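Local coordinates for protein probable TonB-dependent siderophore receptor PirA (PDB 5FR8) that probably takes up iron across the outer membrane by binding iron-chelating siderophores, possibly including ferric enterobactin, at residues K311-P325 and D341-E355. Sequence-based numbering, arbitrary orientation.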
ATOM      1  N   LYS A 311      25.482  10.168   2.741  1.00 62.96           N
ATOM      2  CA  LYS A 311      24.154  10.738   2.640  1.00 61.65           C
ATOM      3  C   LYS A 311      23.551  10.822   4.025  1.00 63.01           C
ATOM      4  O   LYS A 311      23.443   9.793   4.712  1.00 64.16           O
ATOM      5  CB  LYS A 311      23.309   9.865   1.729  1.00 60.29           C
ATOM      6  CG  LYS A 311      22.008  10.490   1.281  1.00 60.84           C
ATOM      7  CD  LYS A 311      21.294   9.591   0.314  1.00 58.84           C
ATOM      8  CE  LYS A 311      19.992  10.191  -0.178  1.00 60.96           C
ATOM      9  NZ  LYS A 311      19.220   9.173  -0.963  1.00 61.77           N
ATOM     10  N   LEU A 312      23.205  12.038   4.455  1.00 64.47           N
ATOM     11  CA  LEU A 312      22.398  12.224   5.664  1.00 68.20           C
ATOM     12  C   LEU A 312      21.004  12.715   5.308  1.00 66.96           C
ATOM     13  O   LEU A 312      20.834  13.503   4.387  1.00 72.59           O
ATOM     14  CB  LEU A 312      23.051  13.197   6.635  1.00 70.24           C
ATOM     15  CG  LEU A 312      24.411  12.721   7.137  1.00 82.63           C
ATOM     16  CD1 LEU A 312      25.532  13.356   6.329  1.00 87.90           C
ATOM     17  CD2 LEU A 312      24.602  13.070   8.605  1.00 85.76           C
ATOM     18  N   VAL A 313      20.002  12.250   6.045  1.00 63.01           N
ATOM     19  CA  VAL A 313      18.636  12.707   5.836  1.00 63.38           C
ATOM     20  C   VAL A 313      17.940  12.998   7.163  1.00 61.50           C
ATOM     21  O   VAL A 313      17.974  12.186   8.083  1.00 62.69           O
ATOM     22  CB  VAL A 313      17.792  11.652   5.093  1.00 61.44           C
ATOM     23  CG1 VAL A 313      16.424  12.208   4.725  1.00 58.32           C
ATOM     24  CG2 VAL A 313      18.513  11.203   3.841  1.00 64.31           C
ATOM     25  N   ALA A 314      17.305  14.156   7.252  1.00 58.43           N
ATOM     26  CA  ALA A 314      16.311  14.363   8.286  1.00 60.77           C
ATOM     27  C   ALA A 314      14.952  14.504   7.599  1.00 60.74           C
ATOM     28  O   ALA A 314      14.840  15.221   6.597  1.00 62.51           O
ATOM     29  CB  ALA A 314      16.641  15.589   9.124  1.00 59.74           C
ATOM     30  N   GLN A 315      13.935  13.805   8.114  1.00 58.07           N
ATOM     31  CA  GLN A 315      12.559  14.072   7.689  1.00 61.28           C
ATOM     32  C   GLN A 315      11.552  14.055   8.853  1.00 62.57           C
ATOM     33  O   GLN A 315      11.695  13.302   9.821  1.00 62.00           O
ATOM     34  CB  GLN A 315      12.121  13.148   6.546  1.00 60.24           C
ATOM     35  CG  GLN A 315      11.671  11.763   6.954  1.00 62.89           C
ATOM     36  CD  GLN A 315      10.941  11.035   5.827  1.00 64.71           C
ATOM     37  OE1 GLN A 315      11.392   9.980   5.352  1.00 70.29           O
ATOM     38  NE2 GLN A 315       9.784  11.562   5.427  1.00 59.21           N
ATOM     39  N   TYR A 316      10.541  14.909   8.722  1.00 64.41           N
ATOM     40  CA  TYR A 316       9.453  15.077   9.697  1.00 63.61           C
ATOM     41  C   TYR A 316       8.127  15.025   8.916  1.00 59.95           C
ATOM     42  O   TYR A 316       7.942  15.735   7.925  1.00 57.42           O
ATOM     43  CB  TYR A 316       9.625  16.414  10.452  1.00 66.33           C
ATOM     44  CG  TYR A 316       8.478  16.793  11.355  1.00 64.98           C
ATOM     45  CD1 TYR A 316       8.193  16.056  12.492  1.00 62.22           C
ATOM     46  CD2 TYR A 316       7.682  17.902  11.072  1.00 65.41           C
ATOM     47  CE1 TYR A 316       7.129  16.388  13.311  1.00 60.91           C
ATOM     48  CE2 TYR A 316       6.625  18.246  11.885  1.00 61.59           C
ATOM     49  CZ  TYR A 316       6.352  17.482  13.000  1.00 62.72           C
ATOM     50  OH  TYR A 316       5.283  17.810  13.816  1.00 69.19           O
ATOM     51  N   ASP A 317       7.230  14.142   9.340  1.00 60.67           N
ATOM     52  CA  ASP A 317       5.926  13.959   8.684  1.00 57.49           C
ATOM     53  C   ASP A 317       4.802  14.142   9.677  1.00 58.09           C
ATOM     54  O   ASP A 317       4.856  13.638  10.796  1.00 58.92           O
ATOM     55  CB  ASP A 317       5.812  12.567   8.071  1.00 59.61           C
ATOM     56  CG  ASP A 317       6.469  12.480   6.708  1.00 64.33           C
ATOM     57  OD1 ASP A 317       7.473  13.195   6.482  1.00 73.48           O
ATOM     58  OD2 ASP A 317       5.986  11.700   5.865  1.00 64.95           O
ATOM     59  N   LYS A 318       3.780  14.877   9.262  1.00 61.31           N
ATOM     60  CA  LYS A 318       2.622  15.167  10.115  1.00 63.05           C
ATOM     61  C   LYS A 318       1.312  14.788   9.391  1.00 61.52           C
ATOM     62  O   LYS A 318       0.980  15.330   8.336  1.00 65.27           O
ATOM     63  CB  LYS A 318       2.614  16.650  10.496  1.00 61.06           C
ATOM     64  CG  LYS A 318       1.880  16.948  11.793  1.00 63.06           C
ATOM     65  CD  LYS A 318       1.837  18.434  12.108  1.00 64.92           C
ATOM     66  CE  LYS A 318       1.083  18.677  13.408  1.00 64.97           C
ATOM     67  NZ  LYS A 318       1.060  20.119  13.779  1.00 63.01           N
ATOM     68  N   THR A 319       0.569  13.862   9.970  1.00 56.52           N
ATOM     69  CA  THR A 319      -0.628  13.410   9.345  1.00 55.72           C
ATOM     70  C   THR A 319      -1.781  13.561  10.278  1.00 58.50           C
ATOM     71  O   THR A 319      -1.680  13.166  11.436  1.00 61.32           O
ATOM     72  CB  THR A 319      -0.522  11.945   8.988  1.00 57.28           C
ATOM     73  OG1 THR A 319       0.534  11.768   8.044  1.00 61.35           O
ATOM     74  CG2 THR A 319      -1.767  11.486   8.364  1.00 59.90           C
ATOM     75  N   HIS A 320      -2.863  14.171   9.782  1.00 58.11           N
ATOM     76  CA  HIS A 320      -4.138  14.238  10.504  1.00 55.57           C
ATOM     77  C   HIS A 320      -5.178  13.415   9.786  1.00 53.38           C
ATOM     78  O   HIS A 320      -5.235  13.416   8.555  1.00 55.19           O
ATOM     79  CB  HIS A 320      -4.662  15.672  10.612  1.00 55.38           C
ATOM     80  CG  HIS A 320      -3.867  16.532  11.528  1.00 57.70           C
ATOM     81  ND1 HIS A 320      -2.863  17.359  11.084  1.00 58.89           N
ATOM     82  CD2 HIS A 320      -3.914  16.686  12.871  1.00 60.95           C
ATOM     83  CE1 HIS A 320      -2.331  17.993  12.113  1.00 60.18           C
ATOM     84  NE2 HIS A 320      -2.954  17.604  13.208  1.00 60.36           N
ATOM     85  N   ASN A 321      -6.010  12.742  10.574  1.00 52.36           N
ATOM     86  CA  ASN A 321      -7.098  11.909  10.094  1.00 52.98           C
ATOM     87  C   ASN A 321      -8.379  12.420  10.684  1.00 55.45           C
ATOM     88  O   ASN A 321      -8.659  12.144  11.843  1.00 59.36           O
ATOM     89  CB  ASN A 321      -6.840  10.476  10.580  1.00 55.24           C
ATOM     90  CG  ASN A 321      -7.979   9.508  10.277  1.00 53.54           C
ATOM     91  OD1 ASN A 321      -8.905   9.811   9.558  1.00 57.65           O
ATOM     92  ND2 ASN A 321      -7.881   8.325  10.819  1.00 53.58           N
ATOM     93  N   LYS A 322      -9.140  13.204   9.925  1.00 58.20           N
ATOM     94  CA  LYS A 322     -10.362  13.809  10.460  1.00 61.66           C
ATOM     95  C   LYS A 322     -11.587  13.202   9.790  1.00 62.40           C
ATOM     96  O   LYS A 322     -11.762  13.322   8.576  1.00 60.45           O
ATOM     97  CB  LYS A 322     -10.351  15.314  10.240  1.00 65.85           C
ATOM     98  CG  LYS A 322     -11.650  16.031  10.617  1.00 70.33           C
ATOM     99  CD  LYS A 322     -11.689  17.444  10.060  1.00 71.80           C
ATOM    100  CE  LYS A 322     -12.610  18.328  10.863  1.00 82.86           C
ATOM    101  NZ  LYS A 322     -13.047  19.536  10.098  1.00 97.62           N
ATOM    102  N   ARG A 323     -12.438  12.566  10.589  1.00 62.74           N
ATOM    103  CA  ARG A 323     -13.627  11.899  10.063  1.00 64.30           C
ATOM    104  C   ARG A 323     -14.740  11.718  11.115  1.00 64.01           C
ATOM    105  O   ARG A 323     -14.505  11.875  12.310  1.00 67.19           O
ATOM    106  CB  ARG A 323     -13.229  10.532   9.534  1.00 63.60           C
ATOM    107  CG  ARG A 323     -12.864   9.561  10.641  1.00 61.02           C
ATOM    108  CD  ARG A 323     -12.463   8.236  10.061  1.00 58.13           C
ATOM    109  NE  ARG A 323     -11.221   8.318   9.300  1.00 59.98           N
ATOM    110  CZ  ARG A 323     -11.041   7.835   8.068  1.00 62.71           C
ATOM    111  NH1 ARG A 323     -12.018   7.215   7.427  1.00 67.29           N
ATOM    112  NH2 ARG A 323      -9.864   7.944   7.483  1.00 59.88           N
ATOM    113  N   LEU A 324     -15.943  11.383  10.658  1.00 61.63           N
ATOM    114  CA  LEU A 324     -17.078  11.197  11.561  1.00 63.72           C
ATOM    115  C   LEU A 324     -16.942   9.932  12.409  1.00 62.21           C
ATOM    116  O   LEU A 324     -16.331   8.975  11.989  1.00 60.88           O
ATOM    117  CB  LEU A 324     -18.367  11.161  10.769  1.00 63.93           C
ATOM    118  CG  LEU A 324     -18.634  12.455   9.995  1.00 67.91           C
ATOM    119  CD1 LEU A 324     -19.667  12.203   8.907  1.00 69.32           C
ATOM    120  CD2 LEU A 324     -19.099  13.583  10.909  1.00 69.02           C
ATOM    121  N   PRO A 325     -17.482   9.950  13.638  1.00 65.00           N
ATOM    122  CA  PRO A 325     -17.264   8.807  14.528  1.00 63.41           C
ATOM    123  C   PRO A 325     -18.099   7.613  14.087  1.00 62.43           C
ATOM    124  O   PRO A 325     -18.964   7.770  13.222  1.00 63.50           O
ATOM    125  CB  PRO A 325     -17.740   9.342  15.898  1.00 66.00           C
ATOM    126  CG  PRO A 325     -18.782  10.371  15.564  1.00 65.25           C
ATOM    127  CD  PRO A 325     -18.326  10.999  14.270  1.00 64.68           C
ATOM    128  N   ASP A 341     -19.984  15.364  14.909  1.00 88.51           N
ATOM    129  CA  ASP A 341     -18.850  15.493  15.854  1.00 81.01           C
ATOM    130  C   ASP A 341     -17.538  14.853  15.387  1.00 72.11           C
ATOM    131  O   ASP A 341     -17.018  13.920  16.010  1.00 66.95           O
ATOM    132  CB  ASP A 341     -19.231  14.940  17.226  1.00 81.27           C
ATOM    133  CG  ASP A 341     -20.389  15.678  17.843  1.00 85.74           C
ATOM    134  OD1 ASP A 341     -20.763  16.756  17.311  1.00 89.85           O
ATOM    135  OD2 ASP A 341     -20.922  15.179  18.860  1.00 83.79           O
ATOM    136  N   LYS A 342     -16.998  15.387  14.301  1.00 67.99           N
ATOM    137  CA  LYS A 342     -15.750  14.889  13.754  1.00 70.71           C
ATOM    138  C   LYS A 342     -14.653  14.836  14.825  1.00 71.05           C
ATOM    139  O   LYS A 342     -14.466  15.779  15.574  1.00 72.31           O
ATOM    140  CB  LYS A 342     -15.302  15.769  12.578  1.00 69.25           C
ATOM    141  CG  LYS A 342     -16.236  15.704  11.387  1.00 70.60           C
ATOM    142  CD  LYS A 342     -15.571  16.144  10.097  1.00 68.34           C
ATOM    143  CE  LYS A 342     -16.536  16.047   8.927  1.00 68.68           C
ATOM    144  NZ  LYS A 342     -15.805  16.049   7.642  1.00 70.26           N
ATOM    145  N   ALA A 343     -13.928  13.728  14.897  1.00 71.63           N
ATOM    146  CA  ALA A 343     -12.722  13.693  15.719  1.00 68.33           C
ATOM    147  C   ALA A 343     -11.529  13.669  14.785  1.00 62.42           C
ATOM    148  O   ALA A 343     -11.653  13.295  13.630  1.00 59.78           O
ATOM    149  CB  ALA A 343     -12.721  12.483  16.650  1.00 67.76           C
ATOM    150  N   THR A 344     -10.384  14.096  15.287  1.00 61.96           N
ATOM    151  CA  THR A 344      -9.151  14.065  14.523  1.00 60.19           C
ATOM    152  C   THR A 344      -8.093  13.213  15.238  1.00 60.61           C
ATOM    153  O   THR A 344      -7.971  13.222  16.474  1.00 56.63           O
ATOM    154  CB  THR A 344      -8.583  15.478  14.337  1.00 62.10           C
ATOM    155  OG1 THR A 344      -9.504  16.268  13.580  1.00 63.87           O
ATOM    156  CG2 THR A 344      -7.266  15.423  13.610  1.00 61.65           C
ATOM    157  N   SER A 345      -7.329  12.463  14.444  1.00 61.46           N
ATOM    158  CA  SER A 345      -6.180  11.749  14.952  1.00 57.68           C
ATOM    159  C   SER A 345      -4.939  12.366  14.386  1.00 58.03           C
ATOM    160  O   SER A 345      -4.939  12.895  13.278  1.00 55.70           O
ATOM    161  CB  SER A 345      -6.274  10.304  14.588  1.00 58.55           C
ATOM    162  OG  SER A 345      -6.989   9.670  15.625  1.00 66.33           O
ATOM    163  N   ARG A 346      -3.872  12.318  15.164  1.00 61.40           N
ATOM    164  CA  ARG A 346      -2.674  13.058  14.804  1.00 63.69           C
ATOM    165  C   ARG A 346      -1.450  12.140  14.854  1.00 59.83           C
ATOM    166  O   ARG A 346      -1.157  11.583  15.897  1.00 64.99           O
ATOM    167  CB  ARG A 346      -2.521  14.287  15.730  1.00 64.30           C
ATOM    168  CG  ARG A 346      -1.437  15.259  15.270  1.00 69.02           C
ATOM    169  CD  ARG A 346      -1.098  16.409  16.226  1.00 69.57           C
ATOM    170  NE  ARG A 346      -1.094  16.029  17.639  1.00 71.91           N
ATOM    171  CZ  ARG A 346      -0.156  15.284  18.238  1.00 76.24           C
ATOM    172  NH1 ARG A 346       0.904  14.806  17.580  1.00 69.14           N
ATOM    173  NH2 ARG A 346      -0.289  15.002  19.526  1.00 85.26           N
ATOM    174  N   LEU A 347      -0.746  11.981  13.732  1.00 56.31           N
ATOM    175  CA  LEU A 347       0.444  11.122  13.682  1.00 55.73           C
ATOM    176  C   LEU A 347       1.677  11.861  13.191  1.00 57.36           C
ATOM    177  O   LEU A 347       1.744  12.332  12.050  1.00 54.70           O
ATOM    178  CB  LEU A 347       0.229   9.952  12.753  1.00 56.30           C
ATOM    179  CG  LEU A 347       1.401   8.963  12.586  1.00 55.74           C
ATOM    180  CD1 LEU A 347       1.854   8.375  13.911  1.00 56.06           C
ATOM    181  CD2 LEU A 347       0.980   7.866  11.641  1.00 50.48           C
ATOM    182  N   GLU A 348       2.662  11.950  14.067  1.00 60.18           N
ATOM    183  CA  GLU A 348       3.885  12.637  13.753  1.00 59.96           C
ATOM    184  C   GLU A 348       4.978  11.604  13.686  1.00 59.60           C
ATOM    185  O   GLU A 348       5.083  10.736  14.576  1.00 58.01           O
ATOM    186  CB  GLU A 348       4.260  13.643  14.828  1.00 58.69           C
ATOM    187  CG  GLU A 348       3.315  14.786  14.971  1.00 61.03           C
ATOM    188  CD  GLU A 348       3.712  15.714  16.114  1.00 61.62           C
ATOM    189  OE1 GLU A 348       4.793  16.326  16.039  1.00 55.10           O
ATOM    190  OE2 GLU A 348       2.928  15.819  17.082  1.00 64.53           O
ATOM    191  N   THR A 349       5.798  11.732  12.648  1.00 55.38           N
ATOM    192  CA  THR A 349       6.963  10.922  12.498  1.00 55.85           C
ATOM    193  C   THR A 349       8.218  11.808  12.296  1.00 54.25           C
ATOM    194  O   THR A 349       8.272  12.697  11.435  1.00 48.00           O
ATOM    195  CB  THR A 349       6.790   9.990  11.308  1.00 56.14           C
ATOM    196  OG1 THR A 349       5.640   9.138  11.512  1.00 60.93           O
ATOM    197  CG2 THR A 349       8.043   9.160  11.105  1.00 59.18           C
ATOM    198  N   LEU A 350       9.229  11.546  13.114  1.00 52.83           N
ATOM    199  CA  LEU A 350      10.531  12.141  12.907  1.00 52.93           C
ATOM    200  C   LEU A 350      11.468  11.009  12.524  1.00 52.04           C
ATOM    201  O   LEU A 350      11.435   9.944  13.143  1.00 52.14           O
ATOM    202  CB  LEU A 350      10.993  12.874  14.175  1.00 54.94           C
ATOM    203  CG  LEU A 350      12.374  13.529  14.139  1.00 57.65           C
ATOM    204  CD1 LEU A 350      12.492  14.594  13.049  1.00 57.16           C
ATOM    205  CD2 LEU A 350      12.704  14.121  15.497  1.00 59.50           C
ATOM    206  N   ARG A 351      12.269  11.207  11.487  1.00 51.63           N
ATOM    207  CA  ARG A 351      13.153  10.137  11.044  1.00 56.40           C
ATOM    208  C   ARG A 351      14.513  10.659  10.609  1.00 58.51           C
ATOM    209  O   ARG A 351      14.617  11.684   9.929  1.00 59.18           O
ATOM    210  CB  ARG A 351      12.515   9.362   9.898  1.00 61.55           C
ATOM    211  CG  ARG A 351      13.422   8.287   9.298  1.00 70.45           C
ATOM    212  CD  ARG A 351      12.845   7.730   8.012  1.00 75.41           C
ATOM    213  NE  ARG A 351      11.490   7.234   8.260  1.00 89.09           N
ATOM    214  CZ  ARG A 351      11.178   5.954   8.459  1.00 89.39           C
ATOM    215  NH1 ARG A 351      12.120   5.015   8.423  1.00 95.53           N
ATOM    216  NH2 ARG A 351       9.917   5.616   8.682  1.00 81.43           N
ATOM    217  N   PHE A 352      15.560   9.947  10.992  1.00 58.34           N
ATOM    218  CA  PHE A 352      16.895  10.332  10.589  1.00 63.60           C
ATOM    219  C   PHE A 352      17.574   9.169   9.925  1.00 64.98           C
ATOM    220  O   PHE A 352      17.391   8.020  10.325  1.00 69.05           O
ATOM    221  CB  PHE A 352      17.742  10.754  11.798  1.00 69.34           C
ATOM    222  CG  PHE A 352      17.259  11.998  12.482  1.00 69.57           C
ATOM    223  CD1 PHE A 352      17.271  13.219  11.821  1.00 72.67           C
ATOM    224  CD2 PHE A 352      16.808  11.950  13.793  1.00 68.92           C
ATOM    225  CE1 PHE A 352      16.837  14.369  12.460  1.00 77.97           C
ATOM    226  CE2 PHE A 352      16.374  13.091  14.429  1.00 73.90           C
ATOM    227  CZ  PHE A 352      16.386  14.303  13.766  1.00 74.62           C
ATOM    228  N   ASN A 353      18.394   9.469   8.930  1.00 66.27           N
ATOM    229  CA  ASN A 353      19.156   8.440   8.272  1.00 65.38           C
ATOM    230  C   ASN A 353      20.546   8.918   7.854  1.00 66.46           C
ATOM    231  O   ASN A 353      20.693   9.933   7.172  1.00 66.03           O
ATOM    232  CB  ASN A 353      18.375   7.947   7.069  1.00 65.36           C
ATOM    233  CG  ASN A 353      18.631   6.488   6.794  1.00 77.95           C
ATOM    234  OD1 ASN A 353      17.749   5.649   7.036  1.00 71.35           O
ATOM    235  ND2 ASN A 353      19.859   6.156   6.321  1.00 79.75           N
ATOM    236  N   GLY A 354      21.573   8.185   8.259  1.00 65.14           N
ATOM    237  CA  GLY A 354      22.938   8.483   7.815  1.00 63.10           C
ATOM    238  C   GLY A 354      23.530   7.290   7.095  1.00 59.59           C
ATOM    239  O   GLY A 354      23.257   6.157   7.467  1.00 59.33           O
ATOM    240  N   GLU A 355      24.360   7.517   6.089  1.00 58.20           N
ATOM    241  CA  GLU A 355      24.827   6.396   5.282  1.00 61.41           C
ATOM    242  C   GLU A 355      26.049   6.699   4.472  1.00 62.68           C
ATOM    243  O   GLU A 355      26.120   7.742   3.851  1.00 67.13           O
ATOM    244  CB  GLU A 355      23.711   6.012   4.325  1.00 63.66           C
ATOM    245  CG  GLU A 355      24.166   5.560   2.957  1.00 65.16           C
ATOM    246  CD  GLU A 355      23.112   4.721   2.251  1.00 65.98           C
ATOM    247  OE1 GLU A 355      21.978   4.595   2.777  1.00 68.23           O
ATOM    248  OE2 GLU A 355      23.424   4.178   1.172  1.00 60.52           O
TER
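Y316 and E348 meet diagonally across two antiparallel barrel strands, 311-323 and 343-355. With CG anti to the backbone N (chi1 172°), the tyrosine ring runs along the sheet toward E348, and its OH donates to E348 OE1 at 2.7 Å. OE1 sits at the ring edge, near the ring plane, whereas the hydroxyl comes from above the carboxylate, the two planes standing 85° apart. On this same outward face K318 lies alongside E348, CG to CG 4.1 Å. H320 and R346 also run side by side; the arginine's aliphatic CG lies 3.5 Å from H320 NE2, while T344 CG2 meets the imidazole edge 3.7 Å from H320 CD2. On the other side of Y316, toward the K311/E355 end, A314 CB touches the edge of the F352 ring, 3.6 Å from CE1.

The inward face is mostly polar. Q315 and R351 point the same way, Q315 OE1 3.8 Å from R351 CD, the arginine ending in a salt bridge to E373. Q315 NE2 donates to D317 OD1, an oxygen that also bonds S296, while OD2 pairs with R294. R323 grips N321 OD1 side-on through NE (2.8 Å) and NH2. T319, N321 and T349 reach S106, S109 and N105 of the plug, T349 also bonding D377.

Paired backbone hydrogen bonds run from K311/E355, where the bond from E355 N is weak, to R323/A343 and join these neighbouring staves of the TonB-dependent receptor barrel. The chemistry thus divides by face: mixed polar and apolar contacts outside, and inside a largely hydrogen-bonded and charged lining that ties the barrel wall to the plug.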